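Local coordinates for protein quinone oxidoreductase (Thermus thermophilus, PDB 1IZ0) that binds NADPH and probably uses it to reduce quinones, as a quinone oxidoreductase of the zinc-binding dehydrogenase family, at residues R213-I217 against V239-W243; G188-V193 against G206-H210; F111-L116 against E256-L261. All blocks are in the same frame, centred on the assembly; numbering follows the deposited sequence.

Contact 1 of 3, residues R213-I217 against V239-W243; sequences RLVYI and VLGFW
Val215 and Phe242 form the apolar centre of this strand pair, side by side, with Val215 CG1 3.8 Å from Phe242 CB. Phe242 has its CG turned away from the backbone N (chi1 -178°); its CB makes the nearest approach, and Val215 CG1 and Ile217 CG1 lie obliquely to its ring, Ile217 CG1 being 4.1 Å from the same CB. On the other face of the sheet Leu214 CD2 meets Val239 CG1 at 4.2 Å. Leu240 CD1 packs against Arg213 CB, 3.8 Å away.

The backbones are parallel, the strand axes 4.6 Å apart. Leu214 O accepts from Leu240 N at 2.8 Å in a nearly straight bond, and Tyr216 N gives to Leu240 O at 2.7 Å. Phe242 N to Tyr216 O, 3.0 Å, is more bent, 141° at the hydrogen, and beyond it a water donates to both Ile217 O and Phe242 O. The guanidinium of Arg213 turns off to a salt bridge with Glu127. Ile217 and Phe242 belong to the NADPH site, empty here. Strand 238-241 is one of the sheet's two outermost strands within this chain; strand 190-195 flanks 212-216 on the other side, helix 108-120 covers Val215 and Phe242, and helix 201-205 covers Leu214.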
loop_
_atom_site.group_PDB
_atom_site.type_symbol
_atom_site.label_atom_id
_atom_site.label_comp_id
_atom_site.label_asym_id
_atom_site.label_seq_id
_atom_site.Cartn_x
_atom_site.Cartn_y
_atom_site.Cartn_z
ATOM N N ARG A 213 12.264 14.477 7.977
ATOM C CA ARG A 213 11.351 13.584 8.668
ATOM C C ARG A 213 11.233 12.209 8.037
ATOM O O ARG A 213 11.105 12.065 6.815
ATOM C CB ARG A 213 9.960 14.217 8.833
ATOM C CG ARG A 213 9.472 15.053 7.677
ATOM C CD ARG A 213 9.367 16.519 8.076
ATOM N NE ARG A 213 10.233 17.355 7.247
ATOM C CZ ARG A 213 9.871 17.931 6.102
ATOM N NH1 ARG A 213 8.638 17.780 5.621
ATOM N NH2 ARG A 213 10.755 18.665 5.435
ATOM N N LEU A 214 11.295 11.201 8.902
ATOM C CA LEU A 214 11.190 9.807 8.508
ATOM C C LEU A 214 9.817 9.268 8.908
ATOM O O LEU A 214 9.385 9.433 10.053
ATOM C CB LEU A 214 12.291 8.991 9.194
ATOM C CG LEU A 214 12.404 7.507 8.814
ATOM C CD1 LEU A 214 13.876 7.134 8.704
ATOM C CD2 LEU A 214 11.689 6.633 9.850
ATOM N N VAL A 215 9.133 8.639 7.956
ATOM C CA VAL A 215 7.822 8.061 8.204
ATOM C C VAL A 215 8.021 6.556 8.291
ATOM O O VAL A 215 8.391 5.915 7.313
ATOM C CB VAL A 215 6.838 8.376 7.061
ATOM C CG1 VAL A 215 5.474 7.805 7.385
ATOM C CG2 VAL A 215 6.741 9.885 6.855
ATOM N N TYR A 216 7.789 5.992 9.468
ATOM C CA TYR A 216 7.975 4.564 9.652
ATOM C C TYR A 216 6.716 3.798 9.267
ATOM O O TYR A 216 5.738 3.762 10.014
ATOM C CB TYR A 216 8.358 4.287 11.103
ATOM C CG TYR A 216 8.997 2.940 11.325
ATOM C CD1 TYR A 216 8.219 1.797 11.517
ATOM C CD2 TYR A 216 10.386 2.808 11.358
ATOM C CE1 TYR A 216 8.808 0.552 11.744
ATOM C CE2 TYR A 216 10.988 1.570 11.582
ATOM C CZ TYR A 216 10.193 0.446 11.777
ATOM O OH TYR A 216 10.781 -0.777 12.015
ATOM N N ILE A 217 6.753 3.195 8.084
ATOM C CA ILE A 217 5.630 2.429 7.562
ATOM C C ILE A 217 5.920 0.929 7.595
ATOM O O ILE A 217 4.998 0.114 7.562
ATOM C CB ILE A 217 5.317 2.838 6.114
ATOM C CG1 ILE A 217 5.062 4.341 6.050
ATOM C CG2 ILE A 217 4.106 2.068 5.606
ATOM C CD1 ILE A 217 4.958 4.890 4.646
ATOM N N VAL A 239 10.529 11.452 13.648
ATOM C CA VAL A 239 10.217 10.093 13.246
ATOM C C VAL A 239 8.717 9.959 13.477
ATOM O O VAL A 239 8.236 10.143 14.593
ATOM C CB VAL A 239 10.953 9.044 14.094
ATOM C CG1 VAL A 239 10.473 7.640 13.710
ATOM C CG2 VAL A 239 12.451 9.156 13.865
ATOM N N LEU A 240 7.981 9.664 12.411
ATOM C CA LEU A 240 6.537 9.533 12.502
ATOM C C LEU A 240 6.114 8.095 12.252
ATOM O O LEU A 240 6.400 7.538 11.195
ATOM C CB LEU A 240 5.856 10.451 11.482
ATOM C CG LEU A 240 6.262 11.930 11.511
ATOM C CD1 LEU A 240 7.650 12.091 10.920
ATOM C CD2 LEU A 240 5.267 12.753 10.697
ATOM N N GLY A 241 5.451 7.495 13.236
ATOM C CA GLY A 241 4.986 6.130 13.080
ATOM C C GLY A 241 3.734 6.241 12.249
ATOM O O GLY A 241 2.968 7.196 12.406
ATOM N N PHE A 242 3.507 5.281 11.366
ATOM C CA PHE A 242 2.334 5.344 10.509
ATOM C C PHE A 242 1.587 4.022 10.387
ATOM O O PHE A 242 2.190 2.971 10.207
ATOM C CB PHE A 242 2.757 5.838 9.116
ATOM C CG PHE A 242 1.617 5.988 8.148
ATOM C CD1 PHE A 242 1.079 4.878 7.512
ATOM C CD2 PHE A 242 1.052 7.237 7.917
ATOM C CE1 PHE A 242 -0.011 5.009 6.660
ATOM C CE2 PHE A 242 -0.040 7.381 7.069
ATOM C CZ PHE A 242 -0.574 6.268 6.441
ATOM N N TRP A 243 0.266 4.093 10.492
ATOM C CA TRP A 243 -0.592 2.920 10.347
ATOM C C TRP A 243 -1.905 3.407 9.740
ATOM O O TRP A 243 -2.649 4.169 10.360
ATOM C CB TRP A 243 -0.833 2.237 11.697
ATOM C CG TRP A 243 -1.604 0.962 11.548
ATOM C CD1 TRP A 243 -1.604 0.132 10.462
ATOM C CD2 TRP A 243 -2.488 0.368 12.508
ATOM N NE1 TRP A 243 -2.436 -0.938 10.684
ATOM C CE2 TRP A 243 -2.992 -0.819 11.932
ATOM C CE3 TRP A 243 -2.907 0.726 13.798
ATOM C CZ2 TRP A 243 -3.895 -1.654 12.599
ATOM C CZ3 TRP A 243 -3.810 -0.105 14.465
ATOM C CH2 TRP A 243 -4.293 -1.283 13.860
HETATM O O HOH W 1 2.641 1.112 8.415
#

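Contact 2 of 3, residues G188-V193 against G206-H210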
loop_
_atom_site.group_PDB
_atom_site.type_symbol
_atom_site.label_atom_id
_atom_site.label_comp_id
_atom_site.label_asym_id
_atom_site.label_seq_id
_atom_site.Cartn_x
_atom_site.Cartn_y
_atom_site.Cartn_z
ATOM N N GLY A 188 22.372 16.611 -1.053
ATOM C CA GLY A 188 22.436 17.576 0.024
ATOM C C GLY A 188 21.579 17.110 1.186
ATOM O O GLY A 188 21.143 17.912 2.015
ATOM N N GLY A 189 21.345 15.802 1.251
ATOM C CA GLY A 189 20.521 15.254 2.315
ATOM C C GLY A 189 19.052 15.279 1.927
ATOM O O GLY A 189 18.620 16.108 1.117
ATOM N N LEU A 190 18.273 14.378 2.510
ATOM C CA LEU A 190 16.860 14.305 2.196
ATOM C C LEU A 190 15.983 15.019 3.216
ATOM O O LEU A 190 16.343 15.146 4.391
ATOM C CB LEU A 190 16.440 12.838 2.093
ATOM C CG LEU A 190 17.306 12.034 1.122
ATOM C CD1 LEU A 190 16.996 10.565 1.260
ATOM C CD2 LEU A 190 17.056 12.517 -0.304
ATOM N N ASP A 191 14.835 15.491 2.742
ATOM C CA ASP A 191 13.856 16.174 3.575
ATOM C C ASP A 191 12.929 15.123 4.183
ATOM O O ASP A 191 12.493 15.249 5.327
ATOM C CB ASP A 191 13.023 17.152 2.729
ATOM C CG ASP A 191 13.850 18.310 2.189
ATOM O OD1 ASP A 191 14.457 19.024 3.011
ATOM O OD2 ASP A 191 13.894 18.509 0.950
ATOM N N LEU A 192 12.640 14.083 3.404
ATOM C CA LEU A 192 11.755 13.007 3.832
ATOM C C LEU A 192 12.241 11.615 3.438
ATOM O O LEU A 192 12.912 11.427 2.422
ATOM C CB LEU A 192 10.354 13.186 3.230
ATOM C CG LEU A 192 9.469 14.381 3.575
ATOM C CD1 LEU A 192 9.835 15.564 2.713
ATOM C CD2 LEU A 192 8.019 14.013 3.317
ATOM N N VAL A 193 11.873 10.637 4.252
ATOM C CA VAL A 193 12.204 9.251 3.988
ATOM C C VAL A 193 10.969 8.419 4.326
ATOM O O VAL A 193 10.401 8.564 5.410
ATOM C CB VAL A 193 13.381 8.758 4.859
ATOM C CG1 VAL A 193 13.558 7.251 4.674
ATOM C CG2 VAL A 193 14.668 9.491 4.475
ATOM N N GLY A 206 20.458 9.138 9.127
ATOM C CA GLY A 206 21.683 9.821 8.750
ATOM C C GLY A 206 21.611 10.438 7.362
ATOM O O GLY A 206 22.465 11.246 6.991
ATOM N N LEU A 207 20.587 10.068 6.597
ATOM C CA LEU A 207 20.413 10.571 5.233
ATOM C C LEU A 207 19.648 11.885 5.211
ATOM O O LEU A 207 19.630 12.587 4.199
ATOM C CB LEU A 207 19.627 9.561 4.394
ATOM C CG LEU A 207 20.057 8.091 4.402
ATOM C CD1 LEU A 207 19.009 7.257 3.673
ATOM C CD2 LEU A 207 21.422 7.948 3.753
ATOM N N LEU A 208 19.002 12.206 6.327
ATOM C CA LEU A 208 18.194 13.416 6.424
ATOM C C LEU A 208 18.946 14.717 6.632
ATOM O O LEU A 208 19.971 14.760 7.307
ATOM C CB LEU A 208 17.166 13.260 7.549
ATOM C CG LEU A 208 16.092 12.187 7.351
ATOM C CD1 LEU A 208 15.404 11.893 8.678
ATOM C CD2 LEU A 208 15.089 12.665 6.300
ATOM N N ALA A 209 18.415 15.784 6.041
ATOM C CA ALA A 209 18.982 17.117 6.190
ATOM C C ALA A 209 18.219 17.778 7.343
ATOM O O ALA A 209 17.238 17.220 7.836
ATOM C CB ALA A 209 18.791 17.924 4.904
ATOM N N HIS A 210 18.668 18.957 7.771
ATOM C CA HIS A 210 18.012 19.675 8.861
ATOM C C HIS A 210 16.503 19.766 8.620
ATOM O O HIS A 210 16.058 20.098 7.523
ATOM C CB HIS A 210 18.609 21.091 9.006
HETATM O O HOH W 2 14.118 19.091 5.700
#
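Two backbone hydrogen bonds join Leu190 to the segment 206-210. Leu190 N gives to Leu207 O at 2.8 Å, and Leu190 O takes Ala209 N at 2.7 Å; both are close to straight at the hydrogen (170° and 168°). Leu190 thus grips the residues before and after Leu208, the signature of a parallel bridge. Weaker CA-H...O contacts accompany them, one from Leu208 CA to Leu190 O at 3.2 Å.

Apolar packing centres on Leu208. Its CG lies beside the backbone N (chi1 -65°), and its CD2 comes within 3.4 Å of Leu190 O and 3.7 Å of Val193 CG2. Leu190 CD1 lies 4.2 Å from Leu207 CB.

Close backbone packing marks the end at Gly188 and Gly189. Ala209 CB is 3.7 Å from Gly188 O, and a CB on Gly189 would lie tight against that methyl and, at these backbone angles, against the carbonyl O of Gly188. Gly188, with positive phi, closes helix 180-186 in a Schellman motif.

A water donates to both Asp191 OD1 and His210 O, while Asp191 OD2 accepts from the backbone N of Lys128. The short strand 208-209 makes its single parallel bridge to Leu190, before the corner at Asp191; past it, strand 190-195, reached from helix 180-186 through Gly188 and Gly189, runs on between 128-131 and 212-216 in the six-stranded parallel sheet of a Rossmann fold, the nucleotide-binding half typical of the medium-chain dehydrogenase family.

Contact 3 of 3, residues F111-L116 against E256-L261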
loop_
_atom_site.group_PDB
_atom_site.type_symbol
_atom_site.label_atom_id
_atom_site.label_comp_id
_atom_site.label_asym_id
_atom_site.label_seq_id
_atom_site.Cartn_x
_atom_site.Cartn_y
_atom_site.Cartn_z
ATOM N N PHE A 111 -1.886 3.857 -2.518
ATOM C CA PHE A 111 -2.005 5.291 -2.718
ATOM C C PHE A 111 -2.464 6.071 -1.502
ATOM O O PHE A 111 -1.995 7.192 -1.270
ATOM C CB PHE A 111 -2.897 5.559 -3.930
ATOM C CG PHE A 111 -2.242 5.180 -5.222
ATOM C CD1 PHE A 111 -1.684 6.150 -6.047
ATOM C CD2 PHE A 111 -2.089 3.838 -5.565
ATOM C CE1 PHE A 111 -0.975 5.791 -7.189
ATOM C CE2 PHE A 111 -1.382 3.466 -6.702
ATOM C CZ PHE A 111 -0.821 4.443 -7.516
ATOM N N LEU A 112 -3.371 5.500 -0.722
ATOM C CA LEU A 112 -3.827 6.179 0.480
ATOM C C LEU A 112 -2.671 6.241 1.472
ATOM O O LEU A 112 -2.467 7.253 2.146
ATOM C CB LEU A 112 -5.022 5.440 1.091
ATOM C CG LEU A 112 -6.350 5.796 0.413
ATOM C CD1 LEU A 112 -7.490 4.943 0.969
ATOM C CD2 LEU A 112 -6.628 7.280 0.639
ATOM N N THR A 113 -1.906 5.157 1.546
ATOM C CA THR A 113 -0.755 5.093 2.441
ATOM C C THR A 113 0.311 6.113 2.059
ATOM O O THR A 113 0.843 6.820 2.916
ATOM C CB THR A 113 -0.102 3.697 2.416
ATOM O OG1 THR A 113 -0.993 2.744 3.014
ATOM C CG2 THR A 113 1.220 3.716 3.172
ATOM N N ALA A 114 0.626 6.186 0.770
ATOM C CA ALA A 114 1.642 7.118 0.298
ATOM C C ALA A 114 1.233 8.567 0.518
ATOM O O ALA A 114 2.009 9.368 1.036
ATOM C CB ALA A 114 1.929 6.883 -1.193
ATOM N N TYR A 115 0.018 8.908 0.110
ATOM C CA TYR A 115 -0.461 10.274 0.259
ATOM C C TYR A 115 -0.587 10.691 1.721
ATOM O O TYR A 115 -0.084 11.745 2.114
ATOM C CB TYR A 115 -1.814 10.449 -0.446
ATOM C CG TYR A 115 -2.403 11.834 -0.276
ATOM C CD1 TYR A 115 -3.237 12.128 0.801
ATOM C CD2 TYR A 115 -2.080 12.866 -1.163
ATOM C CE1 TYR A 115 -3.734 13.420 0.994
ATOM C CE2 TYR A 115 -2.569 14.160 -0.979
ATOM C CZ TYR A 115 -3.392 14.427 0.101
ATOM O OH TYR A 115 -3.860 15.702 0.304
ATOM N N LEU A 116 -1.253 9.871 2.530
ATOM C CA LEU A 116 -1.425 10.216 3.939
ATOM C C LEU A 116 -0.093 10.252 4.683
ATOM O O LEU A 116 0.067 10.994 5.656
ATOM C CB LEU A 116 -2.394 9.239 4.614
ATOM C CG LEU A 116 -3.852 9.427 4.171
ATOM C CD1 LEU A 116 -4.715 8.274 4.660
ATOM C CD2 LEU A 116 -4.373 10.760 4.701
ATOM N N GLU A 256 -10.184 14.532 2.090
ATOM C CA GLU A 256 -9.090 15.355 1.577
ATOM C C GLU A 256 -8.193 14.526 0.647
ATOM O O GLU A 256 -7.877 14.941 -0.469
ATOM C CB GLU A 256 -8.263 15.888 2.750
ATOM C CG GLU A 256 -7.614 17.250 2.539
ATOM C CD GLU A 256 -6.776 17.332 1.281
ATOM O OE1 GLU A 256 -7.358 17.352 0.171
ATOM O OE2 GLU A 256 -5.534 17.379 1.398
ATOM N N ALA A 257 -7.784 13.351 1.114
ATOM C CA ALA A 257 -6.930 12.477 0.323
ATOM C C ALA A 257 -7.615 12.075 -0.976
ATOM O O ALA A 257 -7.014 12.129 -2.043
ATOM C CB ALA A 257 -6.568 11.232 1.125
ATOM N N LEU A 258 -8.877 11.671 -0.893
ATOM C CA LEU A 258 -9.586 11.257 -2.096
ATOM C C LEU A 258 -9.811 12.431 -3.028
ATOM O O LEU A 258 -9.840 12.269 -4.246
ATOM C CB LEU A 258 -10.917 10.590 -1.736
ATOM C CG LEU A 258 -10.750 9.286 -0.943
ATOM C CD1 LEU A 258 -12.101 8.589 -0.819
ATOM C CD2 LEU A 258 -9.742 8.374 -1.645
ATOM N N GLY A 259 -9.953 13.618 -2.455
ATOM C CA GLY A 259 -10.158 14.798 -3.273
ATOM C C GLY A 259 -8.927 15.076 -4.108
ATOM O O GLY A 259 -8.987 15.762 -5.129
ATOM N N PHE A 260 -7.796 14.534 -3.679
ATOM C CA PHE A 260 -6.549 14.741 -4.400
ATOM C C PHE A 260 -6.200 13.561 -5.294
ATOM O O PHE A 260 -5.731 13.743 -6.414
ATOM C CB PHE A 260 -5.417 14.994 -3.406
ATOM C CG PHE A 260 -4.062 15.114 -4.044
ATOM C CD1 PHE A 260 -3.308 13.982 -4.325
ATOM C CD2 PHE A 260 -3.541 16.360 -4.362
ATOM C CE1 PHE A 260 -2.055 14.086 -4.912
ATOM C CE2 PHE A 260 -2.286 16.473 -4.951
ATOM C CZ PHE A 260 -1.542 15.330 -5.224
ATOM N N LEU A 261 -6.441 12.355 -4.794
ATOM C CA LEU A 261 -6.129 11.135 -5.529
ATOM C C LEU A 261 -7.107 10.744 -6.647
ATOM O O LEU A 261 -6.680 10.426 -7.759
ATOM C CB LEU A 261 -6.001 9.974 -4.540
ATOM C CG LEU A 261 -4.876 10.077 -3.502
ATOM C CD1 LEU A 261 -5.040 8.973 -2.461
ATOM C CD2 LEU A 261 -3.523 9.977 -4.182
#
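Tyr115 is a knob set among Glu256, Ala257, Phe260 and Leu261 of the opposing helix. Its first torsion, with CG opposite the backbone N, directs the ring toward that helix, the two axes being 10.3 Å apart. On one flank CD1 meets Ala257 CB at 3.5 Å; on the other, CE2 lies over a face of the Phe260 ring, 3.4 Å from its CD1. The two rings meet obliquely, planes at 32° and centroids 5.0 Å apart. At the far edge, near the ring plane, Tyr115 OH comes within 2.6 Å of Glu256 OE2, the carboxylate turned 78° from the ring.

Leu112 and Leu261 continue the apolar seam, Leu112 CD2 lying 3.9 Å from Leu261 CD1 and 4.0 Å from Ala257 CB. With an alanine in place of Tyr115, the ring between Ala257 and Phe260 would be gone, which would probably open a gap there and leave Glu256 OE2 without the hydroxyl beside it.

The helices cross at 107°, so contact is confined to a compact patch. Helix 137-148 flanks it, its Val145 touching Phe111 and Tyr115 and its Ala148 touching Phe260, whereas helix 244-247 reaches Leu116 through Leu244.

Overall arrangement
Contact 1 pairs two strands of the parallel sheet, while contact 2 reaches that sheet through strand 190-195, the neighbour of 212-216: Arg213 N lies 2.8 Å from Asp191 O and Val215 N the same distance from Val193 O, both probable hydrogen bonds. Their chemistry is chiefly backbone hydrogen bonding, and both are partly buried, contact 2 farther out, about 23 Å from the chain centre against 14 Å for contact 1. Contact 3, about 11 Å from it, is the buried one and joins two helices by side-chain packing. It meets contact 1 where Phe242 CZ packs on Thr113 O at 3.8 Å, linking helix 108-120 to the NADPH site; contacts 2 and 3 do not touch.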